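Local coordinates for cupin type-2 domain-containing protein (Neisseria meningitidis, PDB 2I45) that is of unknown function but has the beta-barrel fold of the cupin superfamily, many of whose members bind a metal ion in the barrel, at residues F29-H43 with H85-E99. Residues are numbered along the deposited sequence; the frame is centred on the assembly and turned at random.
Sequences FQFHLVKLLGDYGWH and HRPRSENGCSLVLIE
Arg86 CB lies over one face of the Trp42 indole, 3.8 Å from the centroid of the six-membered ring of Trp42, a CH-pi contact, and beyond the ring's rim Trp42 CZ2 sits over the face of the Arg86 guanidinium. A long arginine suits this place, since its CB methylene can cover the indole while its NE reaches Asp62 in a salt bridge; Asp62 also bridges Arg88. His85 O and a water lie in the plane of the His43 ring, off its edge, while Pro87 CD comes within 3.2 Å of His43 ND1. Paired backbone bonds between His43 and His85 fix this end; His43 N to His85 O is nearly straight at 171°. The same water bridges Tyr40 N, Gly41 O and Pro87 O, and Asp39 OD2 closes an Asx turn on Gly41 N. Both segments bend from one sheet of the cupin beta-barrel into the other, with a beta bulge between Leu36 and Gly38; glycine at 38 accommodates the positive phi. Below the bend, strands 29-37 and 92-99 run antiparallel, bonded at alternate pairs from Gln30-Glu99 to Leu36-Cys93. On one face, Leu33 CD2 packs 3.4 Å from Val96 CG2, and Phe31 CD1 meets Ile98 CG1 at 3.5 Å; these bulky apolar groups suit a buried surface, which helix 8-13 covers at Leu33 and Val96 and Met76 of the second subunit meets at Phe31. On the other face, Leu36 CD2 touches Leu95 CD2 at 3.8 Å, and nearer the strand ends the Glu99 carboxylate is nearly parallel to the His32 ring, their planes 10° apart, with Glu99 OE2 approaching His32 NE2 obliquely.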
loop_
_atom_site.group_PDB
_atom_site.type_symbol
_atom_site.label_atom_id
_atom_site.label_comp_id
_atom_site.label_asym_id
_atom_site.label_seq_id
_atom_site.Cartn_x
_atom_site.Cartn_y
_atom_site.Cartn_z
ATOM N N PHE B 29 -10.378 -5.181 3.461
ATOM C CA PHE B 29 -9.544 -3.979 3.578
ATOM C C PHE B 29 -10.301 -2.683 3.449
ATOM O O PHE B 29 -11.228 -2.577 2.633
ATOM C CB PHE B 29 -8.442 -3.978 2.550
ATOM C CG PHE B 29 -7.361 -4.947 2.841
ATOM C CD1 PHE B 29 -6.481 -4.722 3.899
ATOM C CD2 PHE B 29 -7.206 -6.083 2.048
ATOM C CE1 PHE B 29 -5.456 -5.641 4.189
ATOM C CE2 PHE B 29 -6.177 -6.995 2.287
ATOM C CZ PHE B 29 -5.301 -6.791 3.367
ATOM N N GLN B 30 -9.885 -1.703 4.256
ATOM C CA GLN B 30 -10.407 -0.355 4.168
ATOM C C GLN B 30 -9.321 0.639 3.746
ATOM O O GLN B 30 -8.222 0.644 4.279
ATOM C CB GLN B 30 -10.962 0.062 5.490
ATOM C CG GLN B 30 -11.826 1.255 5.297
ATOM C CD GLN B 30 -12.782 1.491 6.458
ATOM O OE1 GLN B 30 -12.394 2.163 7.434
ATOM N NE2 GLN B 30 -14.039 0.957 6.361
ATOM N N PHE B 31 -9.612 1.491 2.791
ATOM C CA PHE B 31 -8.569 2.483 2.379
ATOM C C PHE B 31 -9.089 3.856 2.674
ATOM O O PHE B 31 -10.245 4.175 2.340
ATOM C CB PHE B 31 -8.130 2.345 0.920
ATOM C CG PHE B 31 -7.710 0.931 0.527
ATOM C CD1 PHE B 31 -6.368 0.590 0.380
ATOM C CD2 PHE B 31 -8.635 -0.059 0.306
ATOM C CE1 PHE B 31 -5.959 -0.710 0.015
ATOM C CE2 PHE B 31 -8.220 -1.362 -0.027
ATOM C CZ PHE B 31 -6.889 -1.670 -0.186
ATOM N N HIS B 32 -8.248 4.633 3.358
ATOM C CA HIS B 32 -8.499 6.026 3.597
ATOM C C HIS B 32 -7.555 6.848 2.680
ATOM O O HIS B 32 -6.327 6.609 2.639
ATOM C CB HIS B 32 -8.242 6.321 5.060
ATOM C CG HIS B 32 -9.227 5.690 6.002
ATOM N ND1 HIS B 32 -9.997 6.430 6.876
ATOM C CD2 HIS B 32 -9.573 4.394 6.204
ATOM C CE1 HIS B 32 -10.770 5.615 7.581
ATOM N NE2 HIS B 32 -10.531 4.371 7.193
ATOM N N LEU B 33 -8.124 7.767 1.907
ATOM C CA LEU B 33 -7.294 8.701 1.104
ATOM C C LEU B 33 -7.608 10.076 1.654
ATOM O O LEU B 33 -8.770 10.447 1.742
ATOM C CB LEU B 33 -7.578 8.661 -0.405
ATOM C CG LEU B 33 -7.699 7.304 -1.116
ATOM C CD1 LEU B 33 -8.309 7.356 -2.486
ATOM C CD2 LEU B 33 -6.414 6.646 -1.177
ATOM N N VAL B 34 -6.562 10.803 2.051
ATOM C CA VAL B 34 -6.719 12.064 2.759
ATOM C C VAL B 34 -5.546 12.883 2.413
ATOM O O VAL B 34 -4.497 12.338 2.112
ATOM C CB VAL B 34 -6.500 11.921 4.234
ATOM C CG1 VAL B 34 -7.392 12.898 4.979
ATOM C CG2 VAL B 34 -6.664 10.516 4.643
ATOM N N LYS B 35 -5.677 14.196 2.519
ATOM C CA LYS B 35 -4.534 15.024 2.271
ATOM C C LYS B 35 -4.248 15.727 3.558
ATOM O O LYS B 35 -5.152 16.080 4.215
ATOM C CB LYS B 35 -4.828 15.968 1.133
ATOM C CG LYS B 35 -4.974 15.231 -0.204
ATOM C CD LYS B 35 -4.978 16.205 -1.445
ATOM C CE LYS B 35 -5.224 15.442 -2.731
ATOM N NZ LYS B 35 -5.204 16.289 -3.991
ATOM N N LEU B 36 -2.964 15.900 3.895
ATOM C CA LEU B 36 -2.431 16.468 5.142
ATOM C C LEU B 36 -1.588 17.725 4.932
ATOM O O LEU B 36 -0.743 17.774 4.000
ATOM C CB LEU B 36 -1.489 15.447 5.745
ATOM C CG LEU B 36 -2.089 14.561 6.815
ATOM C CD1 LEU B 36 -3.599 14.187 6.646
ATOM C CD2 LEU B 36 -1.240 13.345 6.954
ATOM N N LEU B 37 -1.804 18.713 5.817
ATOM C CA LEU B 37 -1.051 19.951 5.872
ATOM C C LEU B 37 -1.016 20.395 7.352
ATOM O O LEU B 37 -1.965 20.125 8.079
ATOM C CB LEU B 37 -1.704 20.989 4.988
ATOM C CG LEU B 37 -0.840 22.241 4.726
ATOM C CD1 LEU B 37 0.553 21.914 4.256
ATOM C CD2 LEU B 37 -1.465 23.162 3.703
ATOM N N GLY B 38 0.079 21.022 7.796
ATOM C CA GLY B 38 0.320 21.291 9.245
ATOM C C GLY B 38 -0.002 20.077 10.105
ATOM O O GLY B 38 0.368 18.985 9.737
ATOM N N ASP B 39 -0.731 20.240 11.218
ATOM C CA ASP B 39 -1.284 19.091 11.938
ATOM C C ASP B 39 -2.538 19.400 12.705
ATOM O O ASP B 39 -2.977 20.551 12.790
ATOM C CB ASP B 39 -0.282 18.564 12.954
ATOM C CG ASP B 39 0.155 19.659 13.941
ATOM O OD1 ASP B 39 1.050 20.482 13.554
ATOM O OD2 ASP B 39 -0.394 19.695 15.063
ATOM N N TYR B 40 -3.112 18.348 13.303
ATOM C CA TYR B 40 -4.310 18.514 14.097
ATOM C C TYR B 40 -4.139 17.889 15.421
ATOM O O TYR B 40 -5.114 17.399 15.979
ATOM C CB TYR B 40 -5.542 17.889 13.433
ATOM C CG TYR B 40 -6.335 18.885 12.635
ATOM C CD1 TYR B 40 -5.880 19.264 11.359
ATOM C CD2 TYR B 40 -7.498 19.499 13.139
ATOM C CE1 TYR B 40 -6.526 20.166 10.576
ATOM C CE2 TYR B 40 -8.188 20.447 12.319
ATOM C CZ TYR B 40 -7.649 20.749 11.026
ATOM O OH TYR B 40 -8.183 21.624 10.112
ATOM N N GLY B 41 -2.908 17.857 15.903
ATOM C CA GLY B 41 -2.645 17.284 17.211
ATOM C C GLY B 41 -2.516 15.764 17.252
ATOM O O GLY B 41 -2.165 15.127 16.258
ATOM N N TRP B 42 -2.738 15.186 18.442
ATOM C CA TRP B 42 -2.428 13.806 18.653
ATOM C C TRP B 42 -3.676 13.025 18.341
ATOM O O TRP B 42 -4.742 13.489 18.622
ATOM C CB TRP B 42 -1.941 13.586 20.103
ATOM C CG TRP B 42 -0.608 14.208 20.358
ATOM C CD1 TRP B 42 -0.382 15.484 20.652
ATOM C CD2 TRP B 42 0.668 13.568 20.275
ATOM N NE1 TRP B 42 0.972 15.732 20.727
ATOM C CE2 TRP B 42 1.645 14.565 20.513
ATOM C CE3 TRP B 42 1.088 12.242 19.996
ATOM C CZ2 TRP B 42 3.040 14.291 20.518
ATOM C CZ3 TRP B 42 2.451 11.954 20.009
ATOM C CH2 TRP B 42 3.421 12.980 20.249
ATOM N N HIS B 43 -3.547 11.845 17.752
ATOM C CA HIS B 43 -4.659 10.899 17.670
ATOM C C HIS B 43 -4.089 9.625 18.165
ATOM O O HIS B 43 -2.860 9.492 18.172
ATOM C CB HIS B 43 -5.059 10.607 16.208
ATOM C CG HIS B 43 -5.145 11.822 15.348
ATOM N ND1 HIS B 43 -4.044 12.598 15.035
ATOM C CD2 HIS B 43 -6.197 12.395 14.712
ATOM C CE1 HIS B 43 -4.416 13.598 14.247
ATOM N NE2 HIS B 43 -5.717 13.496 14.032
ATOM N N HIS B 85 -0.134 9.160 18.371
ATOM C CA HIS B 85 0.798 9.721 17.454
ATOM C C HIS B 85 0.200 10.957 16.869
ATOM O O HIS B 85 -1.011 11.197 16.911
ATOM C CB HIS B 85 1.053 8.772 16.303
ATOM C CG HIS B 85 -0.199 8.352 15.589
ATOM N ND1 HIS B 85 -1.102 7.455 16.135
ATOM C CD2 HIS B 85 -0.718 8.723 14.392
ATOM C CE1 HIS B 85 -2.113 7.285 15.297
ATOM N NE2 HIS B 85 -1.906 8.051 14.243
ATOM N N ARG B 86 1.083 11.745 16.294
ATOM C CA ARG B 86 0.714 13.024 15.769
ATOM C C ARG B 86 1.144 13.093 14.307
ATOM O O ARG B 86 2.281 13.411 14.005
ATOM C CB ARG B 86 1.282 14.176 16.605
ATOM C CG ARG B 86 1.415 15.486 15.799
ATOM C CD ARG B 86 1.852 16.720 16.602
ATOM N NE ARG B 86 3.178 16.572 17.182
ATOM C CZ ARG B 86 3.537 17.179 18.310
ATOM N NH1 ARG B 86 2.682 18.012 18.955
ATOM N NH2 ARG B 86 4.737 16.941 18.818
ATOM N N PRO B 87 0.226 12.779 13.397
ATOM C CA PRO B 87 0.489 12.805 11.963
ATOM C C PRO B 87 0.607 14.224 11.499
ATOM O O PRO B 87 -0.098 15.038 12.022
ATOM C CB PRO B 87 -0.789 12.218 11.372
ATOM C CG PRO B 87 -1.838 12.272 12.432
ATOM C CD PRO B 87 -1.144 12.359 13.748
ATOM N N ARG B 88 1.390 14.528 10.472
ATOM C CA ARG B 88 1.640 15.921 10.187
ATOM C C ARG B 88 2.484 16.161 8.897
ATOM O O ARG B 88 3.220 15.261 8.467
ATOM C CB ARG B 88 2.344 16.378 11.412
ATOM C CG ARG B 88 3.154 17.595 11.285
ATOM C CD ARG B 88 4.637 17.314 11.287
ATOM N NE ARG B 88 5.235 16.663 12.452
ATOM C CZ ARG B 88 6.566 16.528 12.525
ATOM N NH1 ARG B 88 7.136 15.864 13.504
ATOM N NH2 ARG B 88 7.336 17.028 11.556
ATOM N N SER B 89 2.382 17.327 8.257
ATOM C CA SER B 89 3.031 17.526 6.964
ATOM C C SER B 89 3.449 18.981 6.680
ATOM O O SER B 89 2.630 19.887 6.631
ATOM C CB SER B 89 2.123 17.051 5.838
ATOM O OG SER B 89 2.727 17.289 4.577
ATOM N N GLU B 90 4.737 19.168 6.491
ATOM C CA GLU B 90 5.342 20.466 6.411
ATOM C C GLU B 90 4.841 21.233 5.174
ATOM O O GLU B 90 4.345 22.344 5.308
ATOM C CB GLU B 90 6.864 20.276 6.466
ATOM C CG GLU B 90 7.763 21.533 6.467
ATOM C CD GLU B 90 7.985 22.079 7.864
ATOM O OE1 GLU B 90 8.865 23.000 7.976
ATOM O OE2 GLU B 90 7.289 21.570 8.842
ATOM N N ASN B 91 4.892 20.628 4.001
ATOM C CA ASN B 91 4.304 21.234 2.802
ATOM C C ASN B 91 3.136 20.491 2.139
ATOM O O ASN B 91 2.793 20.776 0.994
ATOM C CB ASN B 91 5.413 21.510 1.814
ATOM C CG ASN B 91 6.339 22.525 2.357
ATOM O OD1 ASN B 91 5.958 23.689 2.486
ATOM N ND2 ASN B 91 7.511 22.102 2.794
ATOM N N GLY B 92 2.523 19.550 2.845
ATOM C CA GLY B 92 1.374 18.836 2.292
ATOM C C GLY B 92 1.680 17.447 1.743
ATOM O O GLY B 92 2.648 17.264 1.036
ATOM N N CYS B 93 0.824 16.483 2.058
ATOM C CA CYS B 93 1.041 15.102 1.706
ATOM C C CYS B 93 -0.279 14.461 1.364
ATOM O O CYS B 93 -1.263 14.582 2.163
ATOM C CB CYS B 93 1.552 14.321 2.922
ATOM S SG CYS B 93 2.053 12.614 2.519
ATOM N N SER B 94 -0.292 13.731 0.235
ATOM C CA SER B 94 -1.367 12.800 -0.074
ATOM C C SER B 94 -1.010 11.395 0.343
ATOM O O SER B 94 0.046 10.895 -0.033
ATOM C CB SER B 94 -1.648 12.824 -1.552
ATOM O OG SER B 94 -1.886 14.166 -1.927
ATOM N N LEU B 95 -1.922 10.749 1.064
ATOM C CA LEU B 95 -1.581 9.560 1.803
ATOM C C LEU B 95 -2.677 8.507 1.795
ATOM O O LEU B 95 -3.838 8.827 2.035
ATOM C CB LEU B 95 -1.337 9.986 3.252
ATOM C CG LEU B 95 -1.667 9.040 4.440
ATOM C CD1 LEU B 95 -0.571 8.014 4.699
ATOM C CD2 LEU B 95 -1.822 9.802 5.732
ATOM N N VAL B 96 -2.296 7.248 1.581
ATOM C CA VAL B 96 -3.214 6.148 1.779
ATOM C C VAL B 96 -2.990 5.465 3.108
ATOM O O VAL B 96 -1.868 5.042 3.439
ATOM C CB VAL B 96 -3.096 5.053 0.708
ATOM C CG1 VAL B 96 -4.182 3.978 0.983
ATOM C CG2 VAL B 96 -3.236 5.629 -0.640
ATOM N N LEU B 97 -4.057 5.353 3.866
ATOM C CA LEU B 97 -4.046 4.440 4.988
ATOM C C LEU B 97 -4.692 3.126 4.630
ATOM O O LEU B 97 -5.668 3.142 3.879
ATOM C CB LEU B 97 -4.841 5.022 6.151
ATOM C CG LEU B 97 -4.009 5.645 7.271
ATOM C CD1 LEU B 97 -3.662 7.089 6.933
ATOM C CD2 LEU B 97 -4.735 5.541 8.620
ATOM N N ILE B 98 -4.202 2.018 5.204
ATOM C CA ILE B 98 -4.798 0.703 4.987
ATOM C C ILE B 98 -5.072 -0.080 6.292
ATOM O O ILE B 98 -4.242 -0.137 7.179
ATOM C CB ILE B 98 -3.926 -0.173 4.023
ATOM C CG1 ILE B 98 -3.784 0.507 2.683
ATOM C CG2 ILE B 98 -4.535 -1.499 3.780
ATOM C CD1 ILE B 98 -2.402 1.031 2.385
ATOM N N GLU B 99 -6.218 -0.723 6.381
ATOM C CA GLU B 99 -6.494 -1.562 7.508
ATOM C C GLU B 99 -7.273 -2.754 7.070
ATOM O O GLU B 99 -7.835 -2.699 6.003
ATOM C CB GLU B 99 -7.307 -0.791 8.528
ATOM C CG GLU B 99 -8.340 0.189 7.956
ATOM C CD GLU B 99 -9.136 0.884 9.094
ATOM O OE1 GLU B 99 -9.977 0.182 9.778
ATOM O OE2 GLU B 99 -8.871 2.122 9.280
HETATM O O HOH W 1 -2.114 15.942 13.700
#